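Local coordinates for protein meso-diaminopimelate dehydrogenase (Clostridium tetani, PDB 3WGY) that is an engineered variant of a dehydrogenase that catalyses the reversible NADP+-dependent oxidative deamination of meso-diaminopimelate, here with 4-methyl-2-oxovalerate bound, at residues Cys201-Glu206 / Val232-Glu237; Gly126-Asn131 / Phe269-Glu274; Lys4-Ile9 / Lys60-Val65; Ser54-Tyr59 / Ser85-Val90. The protein carries 6 engineered substitutions. All blocks are in the same frame, centred on the assembly; numbering follows the deposited sequence.

Contact 1: Cys201-Glu206 / Val232-Glu237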
loop_
_atom_site.group_PDB
_atom_site.type_symbol
_atom_site.label_atom_id
_atom_site.label_comp_id
_atom_site.label_asym_id
_atom_site.label_seq_id
_atom_site.Cartn_x
_atom_site.Cartn_y
_atom_site.Cartn_z
ATOM N N CYS B 201 -21.989 22.181 4.503
ATOM C CA CYS B 201 -23.003 21.912 5.504
ATOM C C CYS B 201 -24.372 21.858 4.857
ATOM O O CYS B 201 -24.641 22.541 3.869
ATOM C CB CYS B 201 -23.003 23.000 6.579
ATOM S SG CYS B 201 -21.470 23.170 7.518
ATOM N N TYR B 202 -25.231 21.014 5.412
ATOM C CA TYR B 202 -26.597 20.891 4.939
ATOM C C TYR B 202 -27.405 21.141 6.196
ATOM O O TYR B 202 -27.377 20.346 7.136
ATOM C CB TYR B 202 -26.854 19.497 4.370
ATOM C CG TYR B 202 -26.074 19.232 3.101
ATOM C CD1 TYR B 202 -24.728 18.858 3.146
ATOM C CD2 TYR B 202 -26.676 19.393 1.848
ATOM C CE1 TYR B 202 -24.001 18.649 1.975
ATOM C CE2 TYR B 202 -25.964 19.195 0.677
ATOM C CZ TYR B 202 -24.628 18.823 0.744
ATOM O OH TYR B 202 -23.929 18.634 -0.424
ATOM N N VAL B 203 -28.117 22.260 6.208
ATOM C CA VAL B 203 -28.876 22.658 7.377
ATOM C C VAL B 203 -30.390 22.690 7.258
ATOM O O VAL B 203 -30.942 23.073 6.236
ATOM C CB VAL B 203 -28.404 24.061 7.847
ATOM C CG1 VAL B 203 -29.289 24.579 8.975
ATOM C CG2 VAL B 203 -26.944 23.997 8.273
ATOM N N VAL B 204 -31.045 22.269 8.333
ATOM C CA VAL B 204 -32.494 22.299 8.426
ATOM C C VAL B 204 -32.725 23.495 9.348
ATOM O O VAL B 204 -32.432 23.434 10.543
ATOM C CB VAL B 204 -33.052 21.030 9.092
ATOM C CG1 VAL B 204 -34.574 21.093 9.127
ATOM C CG2 VAL B 204 -32.578 19.795 8.328
ATOM N N PRO B 205 -33.235 24.605 8.798
ATOM C CA PRO B 205 -33.492 25.819 9.579
ATOM C C PRO B 205 -34.798 25.793 10.367
ATOM O O PRO B 205 -35.741 25.099 9.980
ATOM C CB PRO B 205 -33.516 26.896 8.506
ATOM C CG PRO B 205 -34.259 26.188 7.402
ATOM C CD PRO B 205 -33.597 24.810 7.381
ATOM N N GLU B 206 -34.838 26.538 11.472
ATOM C CA GLU B 206 -36.052 26.656 12.283
ATOM C C GLU B 206 -36.965 27.517 11.420
ATOM O O GLU B 206 -36.473 28.276 10.587
ATOM C CB GLU B 206 -35.773 27.409 13.588
ATOM C CG GLU B 206 -34.766 26.775 14.529
ATOM C CD GLU B 206 -35.291 25.534 15.225
ATOM O OE1 GLU B 206 -36.515 25.317 15.227
ATOM O OE2 GLU B 206 -34.474 24.782 15.784
ATOM N N VAL B 232 -22.938 26.428 2.683
ATOM C CA VAL B 232 -24.093 26.038 3.476
ATOM C C VAL B 232 -25.310 25.871 2.582
ATOM O O VAL B 232 -25.718 26.809 1.892
ATOM C CB VAL B 232 -24.402 27.086 4.564
ATOM C CG1 VAL B 232 -25.619 26.661 5.377
ATOM C CG2 VAL B 232 -23.190 27.262 5.471
ATOM N N HIS B 233 -25.871 24.667 2.579
ATOM C CA HIS B 233 -27.051 24.377 1.782
ATOM C C HIS B 233 -28.225 24.200 2.737
ATOM O O HIS B 233 -28.089 23.571 3.790
ATOM C CB HIS B 233 -26.865 23.088 0.977
ATOM C CG HIS B 233 -25.755 23.153 -0.025
ATOM N ND1 HIS B 233 -25.821 23.941 -1.157
ATOM C CD2 HIS B 233 -24.557 22.522 -0.070
ATOM C CE1 HIS B 233 -24.710 23.790 -1.857
ATOM N NE2 HIS B 233 -23.928 22.937 -1.218
ATOM N N PHE B 234 -29.376 24.753 2.373
ATOM C CA PHE B 234 -30.554 24.627 3.216
ATOM C C PHE B 234 -31.496 23.564 2.665
ATOM O O PHE B 234 -31.871 23.589 1.493
ATOM C CB PHE B 234 -31.242 25.988 3.345
ATOM C CG PHE B 234 -30.439 26.982 4.137
ATOM C CD1 PHE B 234 -30.249 26.803 5.506
ATOM C CD2 PHE B 234 -29.830 28.065 3.515
ATOM C CE1 PHE B 234 -29.464 27.688 6.242
ATOM C CE2 PHE B 234 -29.039 28.957 4.244
ATOM C CZ PHE B 234 -28.857 28.768 5.609
ATOM N N ILE B 235 -31.850 22.607 3.514
ATOM C CA ILE B 235 -32.729 21.528 3.107
ATOM C C ILE B 235 -33.771 21.244 4.189
ATOM O O ILE B 235 -33.741 21.838 5.262
ATOM C CB ILE B 235 -31.917 20.232 2.848
ATOM C CG1 ILE B 235 -31.236 19.776 4.138
ATOM C CG2 ILE B 235 -30.864 20.471 1.772
ATOM C CD1 ILE B 235 -30.568 18.426 4.017
ATOM N N THR B 236 -34.687 20.326 3.902
ATOM C CA THR B 236 -35.725 19.950 4.855
ATOM C C THR B 236 -35.244 18.779 5.706
ATOM O O THR B 236 -34.212 18.168 5.420
ATOM C CB THR B 236 -36.998 19.487 4.147
ATOM O OG1 THR B 236 -36.767 18.195 3.568
ATOM C CG2 THR B 236 -37.393 20.473 3.050
ATOM N N GLU B 237 -36.013 18.459 6.737
ATOM C CA GLU B 237 -35.683 17.356 7.627
ATOM C C GLU B 237 -35.708 16.037 6.845
ATOM O O GLU B 237 -34.864 15.169 7.057
ATOM C CB GLU B 237 -36.693 17.303 8.777
ATOM C CG GLU B 237 -36.317 16.356 9.911
ATOM C CD GLU B 237 -35.204 16.903 10.790
ATOM O OE1 GLU B 237 -35.404 17.948 11.454
ATOM O OE2 GLU B 237 -34.124 16.284 10.818
#

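Contact 2: Gly126-Asn131 / Phe269-Glu274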
loop_
_atom_site.group_PDB
_atom_site.type_symbol
_atom_site.label_atom_id
_atom_site.label_comp_id
_atom_site.label_asym_id
_atom_site.label_seq_id
_atom_site.Cartn_x
_atom_site.Cartn_y
_atom_site.Cartn_z
ATOM N N GLY B 126 -3.750 3.282 10.564
ATOM C CA GLY B 126 -3.835 1.966 9.963
ATOM C C GLY B 126 -3.272 1.965 8.557
ATOM O O GLY B 126 -2.074 2.174 8.360
ATOM N N LEU B 127 -4.136 1.748 7.569
ATOM C CA LEU B 127 -3.678 1.710 6.186
ATOM C C LEU B 127 -3.030 3.019 5.734
ATOM O O LEU B 127 -2.013 3.003 5.044
ATOM C CB LEU B 127 -4.833 1.337 5.257
ATOM C CG LEU B 127 -5.561 0.054 5.671
ATOM C CD1 LEU B 127 -6.596 -0.298 4.617
ATOM C CD2 LEU B 127 -4.562 -1.084 5.831
ATOM N N PHE B 128 -3.603 4.154 6.117
ATOM C CA PHE B 128 -3.011 5.418 5.708
ATOM C C PHE B 128 -1.618 5.582 6.296
ATOM O O PHE B 128 -0.713 6.087 5.634
ATOM C CB PHE B 128 -3.914 6.589 6.111
ATOM C CG PHE B 128 -5.058 6.824 5.161
ATOM C CD1 PHE B 128 -5.365 5.898 4.173
ATOM C CD2 PHE B 128 -5.838 7.964 5.266
ATOM C CE1 PHE B 128 -6.435 6.111 3.305
ATOM C CE2 PHE B 128 -6.911 8.185 4.399
ATOM C CZ PHE B 128 -7.210 7.261 3.422
ATOM N N SER B 129 -1.451 5.131 7.538
ATOM C CA SER B 129 -0.174 5.206 8.232
ATOM C C SER B 129 0.880 4.422 7.456
ATOM O O SER B 129 1.983 4.907 7.231
ATOM C CB SER B 129 -0.300 4.610 9.642
ATOM O OG SER B 129 -1.451 5.106 10.302
ATOM N N LEU B 130 0.528 3.204 7.054
ATOM C CA LEU B 130 1.450 2.351 6.312
ATOM C C LEU B 130 1.884 3.020 5.020
ATOM O O LEU B 130 3.054 2.950 4.640
ATOM C CB LEU B 130 0.792 1.010 5.974
ATOM C CG LEU B 130 0.633 -0.006 7.105
ATOM C CD1 LEU B 130 -0.434 -1.035 6.735
ATOM C CD2 LEU B 130 2.002 -0.674 7.377
ATOM N N ASN B 131 0.938 3.662 4.340
ATOM C CA ASN B 131 1.262 4.304 3.085
ATOM C C ASN B 131 2.056 5.585 3.220
ATOM O O ASN B 131 2.813 5.926 2.311
ATOM C CB ASN B 131 0.001 4.508 2.239
ATOM C CG ASN B 131 -0.427 3.218 1.554
ATOM O OD1 ASN B 131 -1.176 2.416 2.111
ATOM N ND2 ASN B 131 0.083 2.998 0.361
ATOM N N PHE B 269 -2.286 6.348 -2.560
ATOM C CA PHE B 269 -3.124 5.305 -1.988
ATOM C C PHE B 269 -4.392 6.054 -1.611
ATOM O O PHE B 269 -4.318 7.148 -1.048
ATOM C CB PHE B 269 -2.506 4.701 -0.724
ATOM C CG PHE B 269 -3.369 3.650 -0.070
ATOM C CD1 PHE B 269 -3.397 2.345 -0.560
ATOM C CD2 PHE B 269 -4.171 3.971 1.016
ATOM C CE1 PHE B 269 -4.219 1.373 0.034
ATOM C CE2 PHE B 269 -4.992 3.015 1.613
ATOM C CZ PHE B 269 -5.014 1.711 1.120
ATOM N N ASN B 270 -5.550 5.501 -1.935
ATOM C CA ASN B 270 -6.785 6.174 -1.567
ATOM C C ASN B 270 -7.887 5.167 -1.320
ATOM O O ASN B 270 -7.813 4.027 -1.778
ATOM C CB ASN B 270 -7.196 7.209 -2.633
ATOM C CG ASN B 270 -7.615 6.577 -3.937
ATOM O OD1 ASN B 270 -8.499 5.729 -3.967
ATOM N ND2 ASN B 270 -6.993 7.001 -5.028
ATOM N N LEU B 271 -8.892 5.592 -0.569
ATOM C CA LEU B 271 -10.018 4.747 -0.223
ATOM C C LEU B 271 -11.336 5.457 -0.529
ATOM O O LEU B 271 -11.466 6.663 -0.322
ATOM C CB LEU B 271 -9.975 4.405 1.278
ATOM C CG LEU B 271 -8.766 3.639 1.828
ATOM C CD1 LEU B 271 -8.752 3.742 3.348
ATOM C CD2 LEU B 271 -8.813 2.175 1.389
ATOM N N ASN B 272 -12.311 4.694 -1.008
ATOM C CA ASN B 272 -13.641 5.220 -1.300
ATOM C C ASN B 272 -14.575 4.253 -0.581
ATOM O O ASN B 272 -14.881 3.174 -1.094
ATOM C CB ASN B 272 -13.901 5.206 -2.804
ATOM C CG ASN B 272 -15.229 5.852 -3.174
ATOM O OD1 ASN B 272 -16.071 6.123 -2.312
ATOM N ND2 ASN B 272 -15.423 6.091 -4.462
ATOM N N LEU B 273 -15.035 4.641 0.604
ATOM C CA LEU B 273 -15.865 3.758 1.419
ATOM C C LEU B 273 -17.324 4.154 1.582
ATOM O O LEU B 273 -17.635 5.159 2.216
ATOM C CB LEU B 273 -15.232 3.629 2.811
ATOM C CG LEU B 273 -13.697 3.545 2.843
ATOM C CD1 LEU B 273 -13.194 3.732 4.275
ATOM C CD2 LEU B 273 -13.239 2.219 2.265
ATOM N N GLU B 274 -18.225 3.347 1.034
ATOM C CA GLU B 274 -19.649 3.638 1.165
ATOM C C GLU B 274 -20.024 3.469 2.638
ATOM O O GLU B 274 -20.933 4.127 3.147
ATOM C CB GLU B 274 -20.475 2.682 0.297
ATOM C CG GLU B 274 -21.948 3.053 0.185
ATOM C CD GLU B 274 -22.770 1.995 -0.547
ATOM O OE1 GLU B 274 -22.309 1.503 -1.596
ATOM O OE2 GLU B 274 -23.883 1.664 -0.075
#

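Contact 3: Lys4-Ile9 / Lys60-Val65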
loop_
_atom_site.group_PDB
_atom_site.type_symbol
_atom_site.label_atom_id
_atom_site.label_comp_id
_atom_site.label_asym_id
_atom_site.label_seq_id
_atom_site.Cartn_x
_atom_site.Cartn_y
_atom_site.Cartn_z
ATOM N N LYS B 4 -10.393 -23.293 13.713
ATOM C CA LYS B 4 -10.706 -21.875 13.532
ATOM C C LYS B 4 -10.069 -20.937 14.551
ATOM O O LYS B 4 -9.748 -21.344 15.664
ATOM C CB LYS B 4 -12.222 -21.690 13.599
ATOM C CG LYS B 4 -13.015 -22.706 12.798
ATOM C CD LYS B 4 -12.954 -22.401 11.324
ATOM C CE LYS B 4 -13.366 -23.608 10.510
ATOM N NZ LYS B 4 -13.460 -23.288 9.061
ATOM N N ILE B 5 -9.902 -19.674 14.161
ATOM C CA ILE B 5 -9.352 -18.651 15.052
ATOM C C ILE B 5 -10.542 -18.127 15.857
ATOM O O ILE B 5 -11.520 -17.654 15.288
ATOM C CB ILE B 5 -8.702 -17.479 14.257
ATOM C CG1 ILE B 5 -7.463 -17.975 13.507
ATOM C CG2 ILE B 5 -8.292 -16.359 15.209
ATOM C CD1 ILE B 5 -6.729 -16.892 12.727
ATOM N N ARG B 6 -10.457 -18.221 17.181
ATOM C CA ARG B 6 -11.545 -17.795 18.061
ATOM C C ARG B 6 -11.520 -16.300 18.354
ATOM O O ARG B 6 -10.665 -15.813 19.092
ATOM C CB ARG B 6 -11.480 -18.578 19.373
ATOM C CG ARG B 6 -11.660 -20.090 19.198
ATOM C CD ARG B 6 -11.353 -20.833 20.491
ATOM N NE ARG B 6 -9.982 -20.564 20.911
ATOM C CZ ARG B 6 -9.403 -21.097 21.981
ATOM N NH1 ARG B 6 -10.077 -21.943 22.751
ATOM N NH2 ARG B 6 -8.150 -20.776 22.283
ATOM N N ILE B 7 -12.480 -15.578 17.792
ATOM C CA ILE B 7 -12.523 -14.140 17.990
ATOM C C ILE B 7 -13.514 -13.720 19.067
ATOM O O ILE B 7 -14.537 -14.367 19.276
ATOM C CB ILE B 7 -12.872 -13.408 16.670
ATOM C CG1 ILE B 7 -11.791 -13.679 15.613
ATOM C CG2 ILE B 7 -13.000 -11.910 16.921
ATOM C CD1 ILE B 7 -10.410 -13.236 16.007
ATOM N N GLY B 8 -13.182 -12.634 19.753
ATOM C CA GLY B 8 -14.044 -12.102 20.788
ATOM C C GLY B 8 -14.235 -10.625 20.513
ATOM O O GLY B 8 -13.263 -9.914 20.263
ATOM N N ILE B 9 -15.478 -10.161 20.552
ATOM C CA ILE B 9 -15.773 -8.759 20.292
ATOM C C ILE B 9 -16.209 -8.029 21.557
ATOM O O ILE B 9 -17.109 -8.487 22.258
ATOM C CB ILE B 9 -16.913 -8.608 19.238
ATOM C CG1 ILE B 9 -16.519 -9.291 17.928
ATOM C CG2 ILE B 9 -17.210 -7.132 18.999
ATOM C CD1 ILE B 9 -17.605 -9.249 16.867
ATOM N N LYS B 60 -11.092 -16.381 29.136
ATOM C CA LYS B 60 -9.647 -16.331 28.904
ATOM C C LYS B 60 -9.085 -17.489 28.076
ATOM O O LYS B 60 -8.155 -17.298 27.288
ATOM C CB LYS B 60 -8.876 -16.248 30.230
ATOM C CG LYS B 60 -7.362 -16.292 30.027
ATOM C CD LYS B 60 -6.578 -15.586 31.128
ATOM C CE LYS B 60 -6.094 -16.535 32.220
ATOM N NZ LYS B 60 -7.186 -17.047 33.099
ATOM N N ASP B 61 -9.641 -18.683 28.249
ATOM C CA ASP B 61 -9.171 -19.855 27.518
ATOM C C ASP B 61 -9.944 -20.166 26.240
ATOM O O ASP B 61 -9.629 -21.129 25.545
ATOM C CB ASP B 61 -9.213 -21.085 28.423
ATOM C CG ASP B 61 -8.091 -21.100 29.433
ATOM O OD1 ASP B 61 -7.415 -20.057 29.580
ATOM O OD2 ASP B 61 -7.886 -22.150 30.084
ATOM N N THR B 62 -10.953 -19.360 25.930
ATOM C CA THR B 62 -11.754 -19.600 24.736
ATOM C C THR B 62 -11.622 -18.511 23.666
ATOM O O THR B 62 -12.145 -18.650 22.559
ATOM C CB THR B 62 -13.249 -19.805 25.121
ATOM O OG1 THR B 62 -14.057 -19.826 23.942
ATOM C CG2 THR B 62 -13.726 -18.703 26.032
ATOM N N VAL B 63 -10.916 -17.432 23.990
ATOM C CA VAL B 63 -10.719 -16.345 23.038
ATOM C C VAL B 63 -9.251 -16.177 22.667
ATOM O O VAL B 63 -8.412 -15.931 23.532
ATOM C CB VAL B 63 -11.230 -15.000 23.604
ATOM C CG1 VAL B 63 -10.924 -13.868 22.625
ATOM C CG2 VAL B 63 -12.726 -15.084 23.859
ATOM N N ASP B 64 -8.944 -16.306 21.379
ATOM C CA ASP B 64 -7.572 -16.144 20.906
ATOM C C ASP B 64 -7.275 -14.670 20.691
ATOM O O ASP B 64 -6.197 -14.185 21.022
ATOM C CB ASP B 64 -7.360 -16.896 19.592
ATOM C CG ASP B 64 -7.302 -18.398 19.781
ATOM O OD1 ASP B 64 -6.480 -18.864 20.600
ATOM O OD2 ASP B 64 -8.071 -19.109 19.106
ATOM N N VAL B 65 -8.242 -13.956 20.127
ATOM C CA VAL B 65 -8.066 -12.536 19.882
ATOM C C VAL B 65 -9.342 -11.776 20.219
ATOM O O VAL B 65 -10.432 -12.164 19.817
ATOM C CB VAL B 65 -7.688 -12.264 18.409
ATOM C CG1 VAL B 65 -7.506 -10.769 18.187
ATOM C CG2 VAL B 65 -6.417 -13.010 18.057
HETATM O O HOH W 1 -7.680 -21.315 17.944
#

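Contact 4: Ser54-Tyr59 / Ser85-Val90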
loop_
_atom_site.group_PDB
_atom_site.type_symbol
_atom_site.label_atom_id
_atom_site.label_comp_id
_atom_site.label_asym_id
_atom_site.label_seq_id
_atom_site.Cartn_x
_atom_site.Cartn_y
_atom_site.Cartn_z
ATOM N N SER B 54 -19.306 -8.286 32.419
ATOM C CA SER B 54 -18.812 -8.720 33.729
ATOM C C SER B 54 -18.247 -10.138 33.702
ATOM O O SER B 54 -17.501 -10.533 34.600
ATOM C CB SER B 54 -19.932 -8.658 34.766
ATOM O OG SER B 54 -21.026 -9.460 34.353
ATOM N N ARG B 55 -18.609 -10.905 32.679
ATOM C CA ARG B 55 -18.140 -12.283 32.556
ATOM C C ARG B 55 -17.034 -12.438 31.518
ATOM O O ARG B 55 -16.777 -13.542 31.032
ATOM C CB ARG B 55 -19.308 -13.207 32.208
ATOM C CG ARG B 55 -20.337 -13.318 33.331
ATOM C CD ARG B 55 -21.647 -13.883 32.838
ATOM N NE ARG B 55 -21.572 -15.285 32.437
ATOM C CZ ARG B 55 -21.499 -16.311 33.282
ATOM N NH1 ARG B 55 -21.480 -16.108 34.593
ATOM N NH2 ARG B 55 -21.470 -17.549 32.811
ATOM N N LEU B 56 -16.377 -11.332 31.183
ATOM C CA LEU B 56 -15.296 -11.362 30.207
ATOM C C LEU B 56 -14.190 -12.303 30.670
ATOM O O LEU B 56 -13.718 -13.148 29.911
ATOM C CB LEU B 56 -14.714 -9.963 30.025
ATOM C CG LEU B 56 -13.543 -9.890 29.050
ATOM C CD1 LEU B 56 -13.986 -10.393 27.696
ATOM C CD2 LEU B 56 -13.057 -8.466 28.956
ATOM N N GLU B 57 -13.787 -12.140 31.925
ATOM C CA GLU B 57 -12.742 -12.949 32.537
ATOM C C GLU B 57 -12.930 -14.458 32.358
ATOM O O GLU B 57 -11.958 -15.207 32.294
ATOM C CB GLU B 57 -12.671 -12.631 34.027
ATOM C CG GLU B 57 -14.044 -12.617 34.703
ATOM C CD GLU B 57 -13.965 -12.398 36.207
ATOM O OE1 GLU B 57 -15.034 -12.284 36.846
ATOM O OE2 GLU B 57 -12.840 -12.343 36.751
ATOM N N LEU B 58 -14.178 -14.900 32.276
ATOM C CA LEU B 58 -14.475 -16.321 32.130
ATOM C C LEU B 58 -14.111 -16.895 30.770
ATOM O O LEU B 58 -14.133 -18.113 30.575
ATOM C CB LEU B 58 -15.966 -16.567 32.392
ATOM C CG LEU B 58 -16.449 -16.089 33.761
ATOM C CD1 LEU B 58 -17.962 -16.268 33.892
ATOM C CD2 LEU B 58 -15.709 -16.862 34.839
ATOM N N TYR B 59 -13.770 -16.024 29.831
ATOM C CA TYR B 59 -13.444 -16.477 28.489
ATOM C C TYR B 59 -11.957 -16.439 28.127
ATOM O O TYR B 59 -11.601 -16.485 26.948
ATOM C CB TYR B 59 -14.272 -15.667 27.478
ATOM C CG TYR B 59 -15.752 -15.980 27.544
ATOM C CD1 TYR B 59 -16.531 -15.562 28.628
ATOM C CD2 TYR B 59 -16.363 -16.757 26.553
ATOM C CE1 TYR B 59 -17.883 -15.913 28.726
ATOM C CE2 TYR B 59 -17.708 -17.115 26.643
ATOM C CZ TYR B 59 -18.462 -16.692 27.732
ATOM O OH TYR B 59 -19.784 -17.057 27.830
ATOM N N SER B 85 -4.544 -7.547 29.800
ATOM C CA SER B 85 -3.998 -8.399 30.850
ATOM C C SER B 85 -4.609 -9.785 30.813
ATOM O O SER B 85 -4.186 -10.674 31.549
ATOM C CB SER B 85 -4.263 -7.792 32.229
ATOM O OG SER B 85 -3.525 -6.599 32.419
ATOM N N GLN B 86 -5.594 -9.978 29.947
ATOM C CA GLN B 86 -6.264 -11.266 29.876
ATOM C C GLN B 86 -6.331 -11.869 28.485
ATOM O O GLN B 86 -6.495 -13.081 28.344
ATOM C CB GLN B 86 -7.679 -11.125 30.434
ATOM C CG GLN B 86 -7.721 -10.549 31.840
ATOM C CD GLN B 86 -9.123 -10.175 32.281
ATOM O OE1 GLN B 86 -9.756 -9.289 31.700
ATOM N NE2 GLN B 86 -9.616 -10.848 33.314
ATOM N N PHE B 87 -6.221 -11.035 27.454
ATOM C CA PHE B 87 -6.283 -11.544 26.085
ATOM C C PHE B 87 -5.328 -10.797 25.179
ATOM O O PHE B 87 -4.790 -9.757 25.549
ATOM C CB PHE B 87 -7.692 -11.384 25.491
ATOM C CG PHE B 87 -8.797 -11.936 26.352
ATOM C CD1 PHE B 87 -9.245 -11.238 27.465
ATOM C CD2 PHE B 87 -9.398 -13.150 26.038
ATOM C CE1 PHE B 87 -10.280 -11.744 28.258
ATOM C CE2 PHE B 87 -10.431 -13.661 26.823
ATOM C CZ PHE B 87 -10.872 -12.956 27.935
ATOM N N ASN B 88 -5.104 -11.346 23.989
ATOM C CA ASN B 88 -4.274 -10.670 23.002
ATOM C C ASN B 88 -5.312 -9.711 22.446
ATOM O O ASN B 88 -6.448 -10.111 22.214
ATOM C CB ASN B 88 -3.820 -11.635 21.913
ATOM C CG ASN B 88 -2.910 -12.717 22.439
ATOM O OD1 ASN B 88 -1.918 -12.437 23.106
ATOM N ND2 ASN B 88 -3.236 -13.964 22.131
ATOM N N THR B 89 -4.957 -8.455 22.234
ATOM C CA THR B 89 -5.963 -7.522 21.752
ATOM C C THR B 89 -5.662 -6.810 20.449
ATOM O O THR B 89 -4.517 -6.745 20.007
ATOM C CB THR B 89 -6.234 -6.446 22.792
ATOM O OG1 THR B 89 -5.044 -5.669 22.983
ATOM C CG2 THR B 89 -6.651 -7.083 24.109
ATOM N N VAL B 90 -6.723 -6.282 19.849
ATOM C CA VAL B 90 -6.656 -5.523 18.613
ATOM C C VAL B 90 -7.581 -4.329 18.810
ATOM O O VAL B 90 -8.754 -4.501 19.145
ATOM C CB VAL B 90 -7.159 -6.350 17.399
ATOM C CG1 VAL B 90 -7.385 -5.432 16.201
ATOM C CG2 VAL B 90 -6.144 -7.428 17.038
#

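Contact 1: Cys201-Glu206 / Val232-Glu237
H233 CD2 lies over one face of the Y202 ring, and I235 CG2 sits at its edge, near the ring plane. Y202 and H233 extend together from the sheet, with Y202 CE2 3.7 Å from H233 CD2. The two ring planes meet obliquely, at 33°. The F234 ring, on the opposite face of the sheet, has V203 O at its edge and V232 CG1 over one face, toward the rim.

Between these two faces runs a parallel pairing of strands. H233 N binds C201 O (2.8 Å), V203 N binds H233 O (2.8 Å), and I235 N binds V203 O (2.9 Å). H233 therefore bonds through its N-H to C201 and through its carbonyl to V203, which flank Y202. V203 packs alongside F234, its CB 4.1 Å from F234 CD1, while its CG2 branch turns to V232 CG1. I235 holds CG1 between its backbone N and carbonyl carbon (chi1 63°), and this swings CD1 to 3.9 Å from Y202 CB.

C201, V203, V232 and F234 share one face of the sheet. I218 and L211 of helix 211-219, the connection of this beta-alpha-beta unit, pack there, and I160 of helix 154-162 touches C201 and V203. The chemistry follows a clear division of labour: main-chain bonds set the register, and the side chains add dispersion contacts without any charge pair.

Contact 2: Gly126-Asn131 / Phe269-Glu274
F269, F128 and N131 carry this buried helix-to-strand contact, with F269 at its centre. Its CG stands anti to the backbone N (chi1 178°), which sends the ring from the strand toward the helix. There the N131 side-chain amide lies over one ring face, the two planes only 18° apart. N131 CG sits 3.4 Å from F269 CG, a flat and close stack.

F128 comes in at about a right angle to F269, and the two rings meet edge against edge. F128 CE1 is 3.8 Å from F269 CE2, an atom that lies in the plane of the F128 ring. The same F128 CE1 also presses on L271 CD1 at 3.3 Å, a tight approach between two side chains that pass alongside with opposite headings. L127 CB adds a smaller apolar contact, 4.0 Å from F269 CE2.

Helix segment 126-131 runs nearly antiparallel to strand segment 269-273, with 163° between their directions and 9.3 Å between axes. Strand 264-273 pairs antiparallel with a strand of the second subunit, so the sheet continues through the dimer. A helix laid on such an intersubunit sheet fits the C-terminal, GAPDH-like domain of this dehydrogenase family.

Contact 3: Lys4-Ile9 / Lys60-Val65
R6 grips the D64 carboxylate side-on with two nitrogens, one to each oxygen: NE donates to OD2 and NH2 to OD1, both at 3.0 Å. The acceptor oxygens lie in or close to the guanidinium plane, yet both are met from above the carboxylate plane, because the two flat groups are turned 48° apart. D64 OD2 is used again by the R6 backbone N (3.2 Å) through its anti lone pair, so a single aspartate fixes both the main chain and the side chain of R6. A bend at chi3 (-59°) lays the arginine over the loop, with T62 C 3.6 Å above one face of the R6 guanidinium.

The backbone answers in kind. R6 O accepts from two successive amides, D64 N at 2.9 Å and V65 N at 3.2 Å, and G8 N then donates to V65 O at 2.8 Å. From there the contact becomes apolar: I7 and V65 lie side by side with I7 CD1 3.8 Å from V65 CB, and V63 CG1 packs against the glycine backbone at G8.

Here the loop turns into strand 65-68, joining strand 5-10 in the parallel Rossmann-type sheet. Strand 29-36 flanks strand 5-10 on its other side. Helix 276-296 packs on one face, where S288 touches I7 and V65 while Y292 touches I5 and D64.

Contact 4: Ser54-Tyr59 / Ser85-Val90
F87 points its ring edge-first into the turn formed by L56 to Y59. Two backbone carbonyl oxygens lie near the ring plane at that edge: L56 O is 3.5 Å from F87 CZ, and Y59 O is 3.1 Å from F87 CE2. The weakly positive ring hydrogens thus face electron-rich oxygens. L56 O also accepts the Y59 N bond (2.9 Å) that closes the turn.

The L56 and F87 side chains run antiparallel past one another. With CG anti to the L56 backbone N (chi1 178°), the leucine is brought to the CE1 corner of the ring, L56 CG 3.8 Å from F87 CE1. Further out, the Q86 side-chain amide rests against E57 CB. No hydrogen bond joins the two segments.

Segment 54-59 lies in the connection between strands 50-52 and 65-68, while segment 85-90 leads into strand 88-90, the neighbour of 65-68 in the parallel sheet. M66 of strand 65-68 touches both L56 and F87, and F35 of strand 29-36 meets the Y59 ring edge-to-face.

In the fold
From the N terminus, 4-9 opens contact 3, and 54-59 opens contact 4 before 60-65 closes the first loop; 85-90 then closes the second. These two contacts therefore cross. Their centres lie 9 Å apart, V63 packs on F87, and N88 ND2 probably donates a hydrogen bond to D64 O, so they tie adjoining strands and connections of one parallel sheet. Later, 126-131 opens contact 2, which closes only at 269-274, and contact 1 forms and closes within that long excursion. Contact 2 lies near the chain's centre, its strand forming part of the dimer interface. Contact 1 stands in the mixed sheet, about 46 Å centre to centre from contact 3, on the opposite side of the chain's centre.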